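Local coordinates for protein ATP grasp ligase (Microcystis aeruginosa MRC, PDB 5IG9) that probably acts as an ATP-grasp ligase, using ATP to join side-chain carboxylates of a ribosomally made microviridin precursor to neighbouring side chains, at residues L127-V131 / K271-L275; T161-M167 / P203-N209; K212-L216 / A228-Q233. All blocks are in the same frame, centred on the assembly; numbering follows the deposited sequence.

Contact 1. Residues L127-V131 / K271-L275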
ATOM      1  N   LEU A 127     -13.779  -1.623  -1.678  1.00 42.27           N
ATOM      2  CA  LEU A 127     -14.085  -2.459  -0.523  1.00 42.74           C
ATOM      3  C   LEU A 127     -14.851  -1.685   0.542  1.00 43.76           C
ATOM      4  O   LEU A 127     -15.672  -2.267   1.258  1.00 40.50           O
ATOM      5  CB  LEU A 127     -12.795  -3.033   0.060  1.00 40.74           C
ATOM      6  CG  LEU A 127     -12.931  -3.982   1.252  1.00 41.47           C
ATOM      7  CD1 LEU A 127     -13.689  -5.243   0.866  1.00 39.04           C
ATOM      8  CD2 LEU A 127     -11.558  -4.320   1.794  1.00 43.54           C
ATOM      9  N   GLN A 128     -14.599  -0.381   0.665  1.00 43.42           N
ATOM     10  CA  GLN A 128     -15.359   0.434   1.605  1.00 42.67           C
ATOM     11  C   GLN A 128     -16.850   0.372   1.293  1.00 39.57           C
ATOM     12  O   GLN A 128     -17.670   0.055   2.162  1.00 37.06           O
ATOM     13  CB  GLN A 128     -14.872   1.883   1.564  1.00 43.77           C
ATOM     14  CG  GLN A 128     -13.423   2.096   1.955  1.00 44.88           C
ATOM     15  CD  GLN A 128     -13.063   3.564   1.941  1.00 43.62           C
ATOM     16  OE1 GLN A 128     -13.930   4.419   1.784  1.00 42.03           O
ATOM     17  NE2 GLN A 128     -11.782   3.866   2.107  1.00 44.33           N
ATOM     18  N   LEU A 129     -17.214   0.668   0.042  1.00 40.64           N
ATOM     19  CA  LEU A 129     -18.622   0.699  -0.343  1.00 40.16           C
ATOM     20  C   LEU A 129     -19.267  -0.674  -0.200  1.00 41.71           C
ATOM     21  O   LEU A 129     -20.404  -0.791   0.270  1.00 43.66           O
ATOM     22  CB  LEU A 129     -18.754   1.207  -1.778  1.00 40.89           C
ATOM     23  CG  LEU A 129     -18.069   2.544  -2.076  1.00 42.79           C
ATOM     24  CD1 LEU A 129     -18.001   2.805  -3.570  1.00 42.22           C
ATOM     25  CD2 LEU A 129     -18.787   3.676  -1.368  1.00 45.16           C
ATOM     26  N   GLN A 130     -18.549  -1.726  -0.594  1.00 40.75           N
ATOM     27  CA  GLN A 130     -19.094  -3.077  -0.508  1.00 41.03           C
ATOM     28  C   GLN A 130     -19.337  -3.493   0.938  1.00 43.71           C
ATOM     29  O   GLN A 130     -20.367  -4.099   1.249  1.00 47.63           O
ATOM     30  CB  GLN A 130     -18.149  -4.059  -1.194  1.00 41.50           C
ATOM     31  CG  GLN A 130     -18.421  -5.512  -0.880  1.00 40.42           C
ATOM     32  CD  GLN A 130     -17.591  -6.437  -1.742  1.00 41.09           C
ATOM     33  OE1 GLN A 130     -17.786  -6.511  -2.958  1.00 41.23           O
ATOM     34  NE2 GLN A 130     -16.650  -7.143  -1.122  1.00 39.31           N
ATOM     35  N   VAL A 131     -18.398  -3.185   1.834  1.00 47.76           N
ATOM     36  CA  VAL A 131     -18.570  -3.554   3.236  1.00 44.60           C
ATOM     37  C   VAL A 131     -19.659  -2.708   3.882  1.00 44.95           C
ATOM     38  O   VAL A 131     -20.453  -3.207   4.687  1.00 45.56           O
ATOM     39  CB  VAL A 131     -17.230  -3.442   3.986  1.00 42.28           C
ATOM     40  CG1 VAL A 131     -17.445  -3.579   5.488  1.00 43.02           C
ATOM     41  CG2 VAL A 131     -16.268  -4.508   3.492  1.00 40.68           C
ATOM     42  N   LYS A 271     -14.965  -1.144  13.016  1.00 48.68           N
ATOM     43  CA  LYS A 271     -14.495  -2.380  13.632  1.00 47.51           C
ATOM     44  C   LYS A 271     -14.063  -3.401  12.585  1.00 45.79           C
ATOM     45  O   LYS A 271     -13.119  -4.167  12.810  1.00 44.14           O
ATOM     46  CB  LYS A 271     -15.582  -2.963  14.534  1.00 51.87           C
ATOM     47  CG  LYS A 271     -15.124  -4.164  15.341  1.00 60.22           C
ATOM     48  CD  LYS A 271     -16.212  -4.685  16.267  1.00 68.77           C
ATOM     49  CE  LYS A 271     -17.359  -5.301  15.483  1.00 75.75           C
ATOM     50  NZ  LYS A 271     -18.174  -6.218  16.328  1.00 79.94           N
ATOM     51  N   TYR A 272     -14.741  -3.432  11.436  1.00 42.36           N
ATOM     52  CA  TYR A 272     -14.354  -4.370  10.388  1.00 42.32           C
ATOM     53  C   TYR A 272     -12.941  -4.082   9.895  1.00 43.46           C
ATOM     54  O   TYR A 272     -12.111  -4.991   9.778  1.00 43.33           O
ATOM     55  CB  TYR A 272     -15.349  -4.320   9.226  1.00 43.84           C
ATOM     56  CG  TYR A 272     -14.891  -5.128   8.033  1.00 45.77           C
ATOM     57  CD1 TYR A 272     -15.106  -6.498   7.975  1.00 45.71           C
ATOM     58  CD2 TYR A 272     -14.223  -4.522   6.974  1.00 47.47           C
ATOM     59  CE1 TYR A 272     -14.678  -7.242   6.890  1.00 45.24           C
ATOM     60  CE2 TYR A 272     -13.791  -5.257   5.891  1.00 45.59           C
ATOM     61  CZ  TYR A 272     -14.020  -6.614   5.851  1.00 44.31           C
ATOM     62  OH  TYR A 272     -13.587  -7.341   4.764  1.00 47.92           O
ATOM     63  N   PHE A 273     -12.649  -2.816   9.602  1.00 46.63           N
ATOM     64  CA  PHE A 273     -11.331  -2.444   9.105  1.00 45.01           C
ATOM     65  C   PHE A 273     -10.289  -2.322  10.209  1.00 46.22           C
ATOM     66  O   PHE A 273      -9.100  -2.205   9.896  1.00 54.16           O
ATOM     67  CB  PHE A 273     -11.415  -1.129   8.323  1.00 43.80           C
ATOM     68  CG  PHE A 273     -12.113  -1.260   7.001  1.00 43.22           C
ATOM     69  CD1 PHE A 273     -11.530  -1.975   5.967  1.00 42.61           C
ATOM     70  CD2 PHE A 273     -13.349  -0.673   6.790  1.00 44.16           C
ATOM     71  CE1 PHE A 273     -12.169  -2.102   4.750  1.00 41.71           C
ATOM     72  CE2 PHE A 273     -13.992  -0.796   5.574  1.00 42.18           C
ATOM     73  CZ  PHE A 273     -13.400  -1.512   4.555  1.00 41.51           C
ATOM     74  N   GLY A 274     -10.701  -2.354  11.475  1.00 48.77           N
ATOM     75  CA  GLY A 274      -9.772  -2.241  12.583  1.00 48.76           C
ATOM     76  C   GLY A 274      -9.288  -0.839  12.871  1.00 50.63           C
ATOM     77  O   GLY A 274      -8.158  -0.664  13.337  1.00 51.03           O
ATOM     78  N   LEU A 275     -10.110   0.171  12.613  1.00 45.33           N
ATOM     79  CA  LEU A 275      -9.696   1.554  12.766  1.00 45.01           C
ATOM     80  C   LEU A 275     -10.202   2.135  14.078  1.00 41.63           C
ATOM     81  O   LEU A 275     -11.293   1.804  14.549  1.00 47.27           O
ATOM     82  CB  LEU A 275     -10.201   2.405  11.600  1.00 46.45           C
ATOM     83  CG  LEU A 275      -9.659   2.050  10.215  1.00 48.72           C
ATOM     84  CD1 LEU A 275     -10.194   3.014   9.169  1.00 49.03           C
ATOM     85  CD2 LEU A 275      -8.140   2.041  10.213  1.00 48.16           C
TER
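Val131 lies against the ring of Tyr272 where helix 125-134 packs on the C-terminal end of helix 260-273, a helix-helix contact built from apolar side chains without a hydrogen bond across it. CG1 of Val131 sits over one ring face, a CH-pi contact with 4.0 Å from Val131 CG1 to the Tyr272 centroid. It gets there by standing anti to the backbone N (chi1 170°), which turns the other methyl along the ring, Val131 CG2 to Tyr272 CE2 measuring 3.5 Å. With an alanine here both methyls are gone, which would probably open a gap over that face of Tyr272 and leave its ring braced mainly by Phe273. One turn earlier, Leu127 runs antiparallel to the Phe273 side chain and meets its ring at the edge. Phe273 CZ also reaches CA of Gln128, whose side-chain NE2 donates to Ala122 O while OE1 accepts from Ile295 N. Neighbouring rings brace each other, with Tyr272 CD2 above the centre of the Phe273 ring. Beyond these, Ala122 of helix 116-122 touches Phe273, and Gly274, with positive phi, ends helix 260-273 in a Schellman motif. At the Phe273 edge, near the ring plane, Leu127 CD2 stands 3.7 Å from Phe273 CE1.

Contact 2. Residues T161-M167 / P203-N209; sequences TGIVTKM and PMTFQEN
Thr161 begins the pairing with Asn209: its hydroxyl donates to the backbone carbonyl, Thr161 OG1 to Asn209 O being 3.0 Å. Gly162 O then accepts from Asn209 N. Ile163 carries CD1 obliquely to the Phe206 ring, 4.0 Å from Phe206 CD2, and both side chains reach Phe154 of helix 148-157. Val164 and Gln207 form a hydrogen-bonded pair, Val164 N to Gln207 O at 3.0 Å and Gln207 N to Val164 O at 3.2 Å. Thr165 turns its hydroxyl anti to the backbone N (chi1 -167°), which sets OG1 over a Phe206 ring face and lets it donate to Thr205 O from above the carbonyl plane. That oxygen also takes the N-H of Lys166, nearly in line with its C=O bond (Lys166 N to Thr205 O, 2.8 Å). The lysine's CE lies over a face of the Gln207 amide, nearly above CD, while Gln207 NE2 is bonded to Thr142 OG1. Met167 ends the run with SD against Met204 CE (3.6 Å). Aromatic packing from the chain of another protein reaches Thr165, Met167, Met204 and Phe206. Strands 163-166 and 204-208 are the inner pair of a four-stranded antiparallel sheet with helix 148-157 against it, consistent with an ATP-grasp central domain.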
ATOM      1  N   THR A 161     -30.699  12.142 -12.884  1.00 40.95           N
ATOM      2  CA  THR A 161     -29.897  12.873 -11.912  1.00 42.76           C
ATOM      3  C   THR A 161     -28.464  13.101 -12.371  1.00 41.59           C
ATOM      4  O   THR A 161     -27.775  13.955 -11.799  1.00 40.69           O
ATOM      5  CB  THR A 161     -29.877  12.132 -10.570  1.00 45.67           C
ATOM      6  OG1 THR A 161     -29.210  10.878 -10.728  1.00 47.18           O
ATOM      7  CG2 THR A 161     -31.288  11.884 -10.071  1.00 46.66           C
ATOM      8  N   GLY A 162     -28.001  12.370 -13.383  1.00 45.63           N
ATOM      9  CA  GLY A 162     -26.649  12.512 -13.873  1.00 45.31           C
ATOM     10  C   GLY A 162     -25.669  11.640 -13.113  1.00 45.03           C
ATOM     11  O   GLY A 162     -26.001  10.971 -12.134  1.00 47.35           O
ATOM     12  N   ILE A 163     -24.428  11.636 -13.592  1.00 46.20           N
ATOM     13  CA  ILE A 163     -23.341  10.960 -12.901  1.00 47.86           C
ATOM     14  C   ILE A 163     -22.151  11.903 -12.820  1.00 47.93           C
ATOM     15  O   ILE A 163     -22.032  12.866 -13.583  1.00 50.36           O
ATOM     16  CB  ILE A 163     -22.924   9.639 -13.578  1.00 48.11           C
ATOM     17  CG1 ILE A 163     -22.300   9.924 -14.941  1.00 48.94           C
ATOM     18  CG2 ILE A 163     -24.112   8.693 -13.699  1.00 48.67           C
ATOM     19  CD1 ILE A 163     -21.515   8.771 -15.498  1.00 50.09           C
ATOM     20  N   VAL A 164     -21.267  11.618 -11.872  1.00 47.44           N
ATOM     21  CA  VAL A 164     -20.000  12.318 -11.761  1.00 49.66           C
ATOM     22  C   VAL A 164     -18.881  11.331 -12.071  1.00 50.16           C
ATOM     23  O   VAL A 164     -19.106  10.138 -12.280  1.00 50.96           O
ATOM     24  CB  VAL A 164     -19.807  12.963 -10.375  1.00 50.83           C
ATOM     25  CG1 VAL A 164     -20.812  14.086 -10.165  1.00 49.23           C
ATOM     26  CG2 VAL A 164     -19.927  11.914  -9.278  1.00 51.33           C
ATOM     27  N   THR A 165     -17.659  11.849 -12.115  1.00 53.84           N
ATOM     28  CA  THR A 165     -16.471  11.021 -12.233  1.00 55.85           C
ATOM     29  C   THR A 165     -15.418  11.516 -11.253  1.00 57.22           C
ATOM     30  O   THR A 165     -15.405  12.690 -10.865  1.00 62.41           O
ATOM     31  CB  THR A 165     -15.900  11.022 -13.657  1.00 58.28           C
ATOM     32  OG1 THR A 165     -14.931   9.977 -13.779  1.00 59.75           O
ATOM     33  CG2 THR A 165     -15.236  12.351 -13.973  1.00 57.05           C
ATOM     34  N   LYS A 166     -14.543  10.603 -10.845  1.00 56.33           N
ATOM     35  CA  LYS A 166     -13.476  10.941  -9.916  1.00 56.08           C
ATOM     36  C   LYS A 166     -12.367   9.912 -10.056  1.00 56.92           C
ATOM     37  O   LYS A 166     -12.565   8.824 -10.606  1.00 57.09           O
ATOM     38  CB  LYS A 166     -13.981  11.008  -8.473  1.00 59.45           C
ATOM     39  CG  LYS A 166     -14.490   9.682  -7.922  1.00 61.24           C
ATOM     40  CD  LYS A 166     -15.178   9.888  -6.575  1.00 64.53           C
ATOM     41  CE  LYS A 166     -15.604   8.569  -5.942  1.00 70.54           C
ATOM     42  NZ  LYS A 166     -14.448   7.742  -5.488  1.00 70.05           N
ATOM     43  N   MET A 167     -11.193  10.279  -9.557  1.00 58.18           N
ATOM     44  CA  MET A 167     -10.027   9.411  -9.570  1.00 58.33           C
ATOM     45  C   MET A 167      -9.862   8.758  -8.205  1.00 56.41           C
ATOM     46  O   MET A 167     -10.113   9.383  -7.171  1.00 58.83           O
ATOM     47  CB  MET A 167      -8.768  10.200  -9.936  1.00 60.38           C
ATOM     48  CG  MET A 167      -8.822  10.859 -11.308  1.00 64.34           C
ATOM     49  SD  MET A 167      -8.641   9.693 -12.674  1.00 69.48           S
ATOM     50  CE  MET A 167      -6.884   9.348 -12.603  1.00 72.25           C
ATOM     51  N   PRO A 203      -8.373   4.175 -16.600  1.00 60.83           N
ATOM     52  CA  PRO A 203      -9.774   4.095 -16.181  1.00 58.90           C
ATOM     53  C   PRO A 203     -10.138   5.260 -15.274  1.00 55.73           C
ATOM     54  O   PRO A 203      -9.292   6.027 -14.814  1.00 55.28           O
ATOM     55  CB  PRO A 203      -9.849   2.763 -15.432  1.00 60.44           C
ATOM     56  CG  PRO A 203      -8.469   2.560 -14.919  1.00 62.12           C
ATOM     57  CD  PRO A 203      -7.554   3.122 -15.979  1.00 61.29           C
ATOM     58  N   MET A 204     -11.437   5.389 -15.031  1.00 57.40           N
ATOM     59  CA  MET A 204     -11.947   6.346 -14.062  1.00 53.49           C
ATOM     60  C   MET A 204     -13.039   5.675 -13.250  1.00 50.15           C
ATOM     61  O   MET A 204     -13.504   4.580 -13.575  1.00 45.22           O
ATOM     62  CB  MET A 204     -12.472   7.619 -14.731  1.00 57.67           C
ATOM     63  CG  MET A 204     -11.416   8.400 -15.481  1.00 61.81           C
ATOM     64  SD  MET A 204     -11.874  10.121 -15.742  1.00 72.94           S
ATOM     65  CE  MET A 204     -11.801  10.740 -14.065  1.00 71.78           C
ATOM     66  N   THR A 205     -13.446   6.344 -12.177  1.00 47.33           N
ATOM     67  CA  THR A 205     -14.513   5.870 -11.309  1.00 48.42           C
ATOM     68  C   THR A 205     -15.714   6.791 -11.473  1.00 49.67           C
ATOM     69  O   THR A 205     -15.609   8.002 -11.245  1.00 51.33           O
ATOM     70  CB  THR A 205     -14.060   5.818  -9.849  1.00 49.12           C
ATOM     71  OG1 THR A 205     -12.976   4.888  -9.716  1.00 50.68           O
ATOM     72  CG2 THR A 205     -15.202   5.370  -8.954  1.00 47.42           C
ATOM     73  N   PHE A 206     -16.844   6.220 -11.877  1.00 46.96           N
ATOM     74  CA  PHE A 206     -18.078   6.958 -12.091  1.00 47.45           C
ATOM     75  C   PHE A 206     -19.094   6.590 -11.019  1.00 48.40           C
ATOM     76  O   PHE A 206     -19.151   5.444 -10.563  1.00 51.93           O
ATOM     77  CB  PHE A 206     -18.650   6.671 -13.482  1.00 47.45           C
ATOM     78  CG  PHE A 206     -17.679   6.933 -14.591  1.00 47.27           C
ATOM     79  CD1 PHE A 206     -16.817   5.941 -15.020  1.00 48.01           C
ATOM     80  CD2 PHE A 206     -17.614   8.177 -15.192  1.00 47.37           C
ATOM     81  CE1 PHE A 206     -15.917   6.178 -16.033  1.00 49.35           C
ATOM     82  CE2 PHE A 206     -16.715   8.421 -16.207  1.00 45.76           C
ATOM     83  CZ  PHE A 206     -15.865   7.419 -16.628  1.00 50.97           C
ATOM     84  N   GLN A 207     -19.896   7.576 -10.619  1.00 46.75           N
ATOM     85  CA  GLN A 207     -20.838   7.403  -9.522  1.00 44.95           C
ATOM     86  C   GLN A 207     -22.171   8.066  -9.831  1.00 44.40           C
ATOM     87  O   GLN A 207     -22.220   9.111 -10.486  1.00 48.05           O
ATOM     88  CB  GLN A 207     -20.285   7.981  -8.214  1.00 44.20           C
ATOM     89  CG  GLN A 207     -19.363   7.040  -7.467  1.00 46.86           C
ATOM     90  CD  GLN A 207     -19.085   7.505  -6.054  1.00 48.95           C
ATOM     91  OE1 GLN A 207     -19.148   8.694  -5.755  1.00 53.09           O
ATOM     92  NE2 GLN A 207     -18.782   6.561  -5.174  1.00 50.16           N
ATOM     93  N   GLU A 208     -23.245   7.451  -9.338  1.00 41.15           N
ATOM     94  CA  GLU A 208     -24.569   8.056  -9.396  1.00 42.02           C
ATOM     95  C   GLU A 208     -24.578   9.386  -8.652  1.00 40.43           C
ATOM     96  O   GLU A 208     -24.211   9.457  -7.476  1.00 40.75           O
ATOM     97  CB  GLU A 208     -25.595   7.097  -8.788  1.00 44.65           C
ATOM     98  CG  GLU A 208     -26.950   7.711  -8.459  1.00 48.98           C
ATOM     99  CD  GLU A 208     -27.865   6.727  -7.745  1.00 50.91           C
ATOM    100  OE1 GLU A 208     -27.359   5.692  -7.262  1.00 46.26           O
ATOM    101  OE2 GLU A 208     -29.089   6.982  -7.672  1.00 52.31           O
ATOM    102  N   ASN A 209     -24.987  10.443  -9.346  1.00 42.66           N
ATOM    103  CA  ASN A 209     -25.089  11.769  -8.741  1.00 43.44           C
ATOM    104  C   ASN A 209     -26.406  11.839  -7.980  1.00 39.53           C
ATOM    105  O   ASN A 209     -27.474  11.972  -8.579  1.00 43.91           O
ATOM    106  CB  ASN A 209     -25.004  12.853  -9.809  1.00 48.17           C
ATOM    107  CG  ASN A 209     -24.876  14.243  -9.223  1.00 54.54           C
ATOM    108  OD1 ASN A 209     -25.046  14.446  -8.021  1.00 62.27           O
ATOM    109  ND2 ASN A 209     -24.581  15.216 -10.076  1.00 59.80           N
TER

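Contact 3. Residues K212-L216 / A228-Q233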
ATOM      1  N   LYS A 212     -28.741  15.933  -2.917  1.00 46.28           N
ATOM      2  CA  LYS A 212     -28.591  15.898  -1.475  1.00 48.13           C
ATOM      3  C   LYS A 212     -29.099  17.192  -0.863  1.00 45.87           C
ATOM      4  O   LYS A 212     -29.004  18.267  -1.465  1.00 43.55           O
ATOM      5  CB  LYS A 212     -27.124  15.671  -1.085  1.00 48.94           C
ATOM      6  CG  LYS A 212     -26.160  16.635  -1.759  1.00 48.82           C
ATOM      7  CD  LYS A 212     -24.857  15.951  -2.118  1.00 52.51           C
ATOM      8  CE  LYS A 212     -24.053  16.778  -3.108  1.00 58.56           C
ATOM      9  NZ  LYS A 212     -23.598  18.071  -2.521  1.00 62.41           N
ATOM     10  N   ALA A 213     -29.655  17.069   0.338  1.00 47.89           N
ATOM     11  CA  ALA A 213     -30.043  18.226   1.129  1.00 45.81           C
ATOM     12  C   ALA A 213     -28.932  18.644   2.076  1.00 44.48           C
ATOM     13  O   ALA A 213     -28.706  19.841   2.283  1.00 46.43           O
ATOM     14  CB  ALA A 213     -31.316  17.922   1.919  1.00 46.15           C
ATOM     15  N   LEU A 214     -28.221  17.673   2.642  1.00 41.84           N
ATOM     16  CA  LEU A 214     -27.154  17.937   3.593  1.00 43.60           C
ATOM     17  C   LEU A 214     -25.925  17.108   3.252  1.00 42.47           C
ATOM     18  O   LEU A 214     -26.024  16.010   2.697  1.00 42.21           O
ATOM     19  CB  LEU A 214     -27.595  17.629   5.030  1.00 45.07           C
ATOM     20  CG  LEU A 214     -28.694  18.496   5.647  1.00 44.14           C
ATOM     21  CD1 LEU A 214     -29.032  17.998   7.040  1.00 44.23           C
ATOM     22  CD2 LEU A 214     -28.280  19.957   5.694  1.00 44.69           C
ATOM     23  N   GLU A 215     -24.763  17.656   3.588  1.00 46.17           N
ATOM     24  CA  GLU A 215     -23.497  16.939   3.565  1.00 46.16           C
ATOM     25  C   GLU A 215     -23.041  16.713   4.998  1.00 43.47           C
ATOM     26  O   GLU A 215     -23.009  17.657   5.797  1.00 45.64           O
ATOM     27  CB  GLU A 215     -22.432  17.718   2.785  1.00 48.03           C
ATOM     28  CG  GLU A 215     -22.664  17.771   1.285  1.00 49.40           C
ATOM     29  CD  GLU A 215     -21.490  18.367   0.534  1.00 52.83           C
ATOM     30  OE1 GLU A 215     -21.284  19.596   0.617  1.00 61.12           O
ATOM     31  OE2 GLU A 215     -20.767  17.597  -0.134  1.00 57.90           O
ATOM     32  N   LEU A 216     -22.701  15.468   5.324  1.00 41.42           N
ATOM     33  CA  LEU A 216     -22.264  15.096   6.663  1.00 38.45           C
ATOM     34  C   LEU A 216     -20.764  14.836   6.665  1.00 35.89           C
ATOM     35  O   LEU A 216     -20.247  14.149   5.777  1.00 33.75           O
ATOM     36  CB  LEU A 216     -23.000  13.849   7.162  1.00 40.21           C
ATOM     37  CG  LEU A 216     -24.529  13.865   7.165  1.00 41.81           C
ATOM     38  CD1 LEU A 216     -25.073  12.596   7.795  1.00 40.08           C
ATOM     39  CD2 LEU A 216     -25.048  15.088   7.890  1.00 44.21           C
ATOM     40  N   ALA A 228     -20.981  16.459  11.829  1.00 42.36           N
ATOM     41  CA  ALA A 228     -21.209  17.830  11.402  1.00 42.42           C
ATOM     42  C   ALA A 228     -21.950  17.837  10.071  1.00 43.62           C
ATOM     43  O   ALA A 228     -21.678  17.010   9.195  1.00 41.60           O
ATOM     44  CB  ALA A 228     -19.888  18.594  11.280  1.00 41.13           C
ATOM     45  N   ALA A 229     -22.883  18.773   9.919  1.00 41.62           N
ATOM     46  CA  ALA A 229     -23.706  18.868   8.722  1.00 41.81           C
ATOM     47  C   ALA A 229     -23.657  20.282   8.164  1.00 44.54           C
ATOM     48  O   ALA A 229     -23.427  21.247   8.895  1.00 50.70           O
ATOM     49  CB  ALA A 229     -25.160  18.481   9.004  1.00 41.57           C
ATOM     50  N   ILE A 230     -23.875  20.392   6.857  1.00 47.57           N
ATOM     51  CA  ILE A 230     -23.940  21.680   6.180  1.00 46.95           C
ATOM     52  C   ILE A 230     -24.962  21.582   5.058  1.00 47.77           C
ATOM     53  O   ILE A 230     -25.043  20.565   4.359  1.00 49.28           O
ATOM     54  CB  ILE A 230     -22.560  22.120   5.646  1.00 47.28           C
ATOM     55  CG1 ILE A 230     -22.626  23.530   5.060  1.00 45.06           C
ATOM     56  CG2 ILE A 230     -22.038  21.146   4.599  1.00 48.31           C
ATOM     57  CD1 ILE A 230     -21.278  24.069   4.640  1.00 44.18           C
ATOM     58  N   ASN A 231     -25.760  22.635   4.903  1.00 47.98           N
ATOM     59  CA  ASN A 231     -26.758  22.705   3.843  1.00 53.99           C
ATOM     60  C   ASN A 231     -26.075  23.169   2.565  1.00 57.94           C
ATOM     61  O   ASN A 231     -25.695  24.338   2.442  1.00 66.65           O
ATOM     62  CB  ASN A 231     -27.890  23.644   4.241  1.00 56.39           C
ATOM     63  CG  ASN A 231     -29.045  23.619   3.261  1.00 63.08           C
ATOM     64  OD1 ASN A 231     -28.861  23.772   2.052  1.00 71.37           O
ATOM     65  ND2 ASN A 231     -30.249  23.423   3.781  1.00 57.62           N
ATOM     66  N   SER A 232     -25.918  22.257   1.613  1.00 57.79           N
ATOM     67  CA  SER A 232     -25.285  22.572   0.343  1.00 64.50           C
ATOM     68  C   SER A 232     -26.289  22.836  -0.766  1.00 60.76           C
ATOM     69  O   SER A 232     -25.883  23.048  -1.915  1.00 63.87           O
ATOM     70  CB  SER A 232     -24.357  21.430  -0.072  1.00 69.44           C
ATOM     71  OG  SER A 232     -25.067  20.209  -0.123  1.00 73.70           O
ATOM     72  N   GLN A 233     -27.583  22.827  -0.452  1.00 65.65           N
ATOM     73  CA  GLN A 233     -28.613  23.008  -1.467  1.00 60.56           C
ATOM     74  C   GLN A 233     -28.478  24.368  -2.134  1.00 56.16           C
ATOM     75  O   GLN A 233     -28.588  25.407  -1.476  1.00 51.59           O
ATOM     76  CB  GLN A 233     -29.998  22.866  -0.848  1.00 58.98           C
ATOM     77  CG  GLN A 233     -30.328  21.476  -0.339  1.00 59.06           C
ATOM     78  CD  GLN A 233     -31.765  21.365   0.126  1.00 61.65           C
ATOM     79  OE1 GLN A 233     -32.667  21.098  -0.670  1.00 59.07           O
ATOM     80  NE2 GLN A 233     -31.988  21.583   1.416  1.00 60.63           N
TER
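The beta hairpin of strands 214-221 and 224-231, part of a five-stranded antiparallel sheet consistent with the C-terminal ATP-grasp domain, is joined here near its open end. Glu215 and Ile230 are a hydrogen-bonded pair. Glu215 N gives a nearly straight bond to Ile230 O (3.0 Å, 171° at the hydrogen), and Ile230 N returns one to Glu215 O at 3.1 Å, bent to 142°. Leu216 and Ala229 follow as a non-hydrogen-bonded pair. Leu216 holds CG anti to its carbonyl carbon, beside the backbone N (chi1 -55°), which carries CD2 to within 3.6 Å of Ala229 CB. On the same side of the sheet Leu214 reaches Ala229 with CD1 while its CD2 rests on the backbone of Asn231. Tyr256 packs against Leu214 and Ala229, and Leu258 against Leu216, so the Leu216-Ala229 part of this face is apolar, with Asn231 farther along it.

The face with Glu215 and Ile230 differs. Beside the CB of Glu215 lies CG2 of Ile230, and Trp253 touches that isoleucine. Further out Glu215 OE1 approaches Ser232 CB at 3.6 Å, while its other oxygen, OE2, forms a long salt bridge of 3.7 Å with Lys212 NZ. Lys212 NZ also comes near Ser232 OG, at 3.5 Å, without a hydrogen bond.

On its other edge, against strand 277-284, segment 212-216 has a classic beta bulge, Ala213 and Leu214 both facing Val284. At the Gln233 end, Asn231 OD1 accepts from Gln233 N in an Asx turn. Gln233 then sets a face of its amide over CA and CB of Ala213, with Gln233 CG 3.5 Å from Ala213 O.

Backbone bonds and apolar contacts thus probably carry the link, whereas the long Lys-Glu pair, within segment 212-216, does not itself tie the strands together.

In the fold
Contact 1 is the buried one, made almost wholly of side chains between two helices, whereas contacts 2 and 3 are partly buried and rest on backbone hydrogen bonds between antiparallel strands. The last two belong to different sheets, their centres about 20 Å apart, yet strand 204-208 leads on to strand 214-221, so the chain passes directly from one sheet to the other. Contact 1 touches contact 2 lightly through Leu129 and Gln207, while its nearest atoms are about 12 Å from contact 3. The second subunit reaches contacts 1 and 2; no other protein chain of the assembly touches the segments of contact 3, whose charged pair lies within one segment.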